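Local coordinates for protein dihydrodipicolinate synthase (Agrobacterium tumefaciens, PDB 3B4U) that probably catalyses the aldol-type condensation of pyruvate with an aldehyde, as dihydrodipicolinate synthases do in lysine biosynthesis, on a TIM-barrel fold, at residues A10-F15 / A249-V254. Residues are numbered along the deposited sequence; the frame is centred on the assembly and turned at random.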
# COMPACT_ATOMS: atom_id res chain seq x y z
N ALA B 10 -9.92 -5.88 -16.97
CA ALA B 10 -9.49 -5.37 -15.67
C ALA B 10 -10.79 -4.85 -15.05
O ALA B 10 -11.14 -3.68 -15.15
CB ALA B 10 -8.45 -4.24 -15.84
N LEU B 11 -11.56 -5.76 -14.45
CA LEU B 11 -12.99 -5.52 -14.25
C LEU B 11 -13.21 -4.38 -13.27
O LEU B 11 -12.66 -4.35 -12.18
CB LEU B 11 -13.66 -6.79 -13.72
CG LEU B 11 -15.15 -6.85 -13.96
CD1 LEU B 11 -15.46 -7.18 -15.41
CD2 LEU B 11 -15.82 -7.84 -12.99
N THR B 12 -14.10 -3.47 -13.63
CA THR B 12 -14.55 -2.42 -12.72
C THR B 12 -15.46 -3.02 -11.64
O THR B 12 -16.18 -3.99 -11.86
CB THR B 12 -15.28 -1.33 -13.53
OG1 THR B 12 -16.19 -1.93 -14.47
CG2 THR B 12 -14.28 -0.49 -14.32
N THR B 13 -15.42 -2.36 -10.48
CA THR B 13 -16.17 -2.79 -9.30
C THR B 13 -17.27 -1.77 -9.08
O THR B 13 -16.96 -0.60 -8.83
CB THR B 13 -15.28 -2.87 -8.07
OG1 THR B 13 -14.20 -3.79 -8.31
CG2 THR B 13 -16.06 -3.33 -6.85
N PRO B 14 -18.56 -2.17 -9.15
CA PRO B 14 -19.65 -1.23 -8.95
C PRO B 14 -20.02 -1.11 -7.49
O PRO B 14 -20.10 -2.11 -6.79
CB PRO B 14 -20.80 -1.86 -9.76
CG PRO B 14 -20.56 -3.35 -9.65
CD PRO B 14 -19.04 -3.51 -9.50
N PHE B 15 -20.28 0.11 -7.04
CA PHE B 15 -20.70 0.40 -5.67
C PHE B 15 -22.10 0.99 -5.63
O PHE B 15 -22.45 1.84 -6.43
CB PHE B 15 -19.74 1.37 -5.00
CG PHE B 15 -18.32 0.93 -5.06
CD1 PHE B 15 -17.88 -0.16 -4.30
CD2 PHE B 15 -17.41 1.57 -5.90
CE1 PHE B 15 -16.56 -0.61 -4.38
CE2 PHE B 15 -16.11 1.13 -5.97
CZ PHE B 15 -15.69 0.04 -5.22
N ALA B 249 -12.62 7.59 -15.03
CA ALA B 249 -12.99 7.81 -16.43
C ALA B 249 -13.41 6.53 -17.15
O ALA B 249 -14.35 6.53 -17.92
CB ALA B 249 -11.88 8.52 -17.19
N VAL B 250 -12.72 5.43 -16.88
CA VAL B 250 -13.15 4.16 -17.42
C VAL B 250 -14.57 3.83 -16.99
O VAL B 250 -15.42 3.41 -17.78
CB VAL B 250 -12.17 3.03 -16.96
CG1 VAL B 250 -12.77 1.66 -17.21
CG2 VAL B 250 -10.86 3.14 -17.71
N LYS B 251 -14.86 4.05 -15.70
CA LYS B 251 -16.21 3.80 -15.20
C LYS B 251 -17.27 4.67 -15.87
O LYS B 251 -18.37 4.20 -16.18
CB LYS B 251 -16.23 3.93 -13.68
CG LYS B 251 -15.49 2.78 -12.97
CD LYS B 251 -15.51 2.94 -11.44
CE LYS B 251 -16.41 1.90 -10.80
NZ LYS B 251 -16.42 2.04 -9.33
N VAL B 252 -16.93 5.93 -16.15
CA VAL B 252 -17.84 6.80 -16.90
C VAL B 252 -18.20 6.16 -18.25
O VAL B 252 -19.33 6.19 -18.66
CB VAL B 252 -17.19 8.21 -17.11
CG1 VAL B 252 -17.91 9.00 -18.19
CG2 VAL B 252 -17.13 9.02 -15.84
N LEU B 253 -17.22 5.57 -18.91
CA LEU B 253 -17.48 4.96 -20.22
C LEU B 253 -18.18 3.62 -20.13
O LEU B 253 -18.94 3.28 -21.03
CB LEU B 253 -16.20 4.93 -21.06
CG LEU B 253 -15.78 6.35 -21.49
CD1 LEU B 253 -14.47 6.30 -22.27
CD2 LEU B 253 -16.84 7.03 -22.37
N VAL B 254 -18.02 2.87 -19.05
CA VAL B 254 -18.89 1.72 -18.82
C VAL B 254 -20.33 2.20 -18.72
O VAL B 254 -21.21 1.65 -19.38
CB VAL B 254 -18.49 0.90 -17.57
CG1 VAL B 254 -19.47 -0.24 -17.40
CG2 VAL B 254 -17.06 0.39 -17.74
O HOH W 1 -19.83 2.12 -9.08
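T12, in the loop that leaves strand 6-10, packs against one side of helix 246-258. Its methyl does most of the touching: T12 CG2 lies 3.7 Å from K251 CG and 3.9 Å from V250 CG1. The T12 and K251 side chains run past each other in opposite directions. On the next turn of the helix, V254 CG2 meets T12 OG1 end to end at 4.1 Å. CB of T13 points away from the helix, and T13 OG1 hydrogen-bonds to G48 O. T13 O accepts a hydrogen bond from K251 NZ at 2.7 Å. The C=O...NZ angle is 158°, and NZ sits 22° off the carbonyl plane. K251 reaches this oxygen with a chain bent at chi3 (109°). F15 CE2 lies 3.5 Å from K251 NZ, at an oblique approach to the ring. One ring face lies over T13 O, off centre toward the rim. A water takes the F15 N-H and a weak bond from K251 NZ. D265 O accepts another hydrogen bond from NZ. The loop lies at the C-terminal end of the barrel strands, where TIM-barrel enzymes carry their active sites. E49, salt-bridged to NZ, probably balances most of the buried ammonium's charge, while the ammonium's bonds tie this loop to a distant helix.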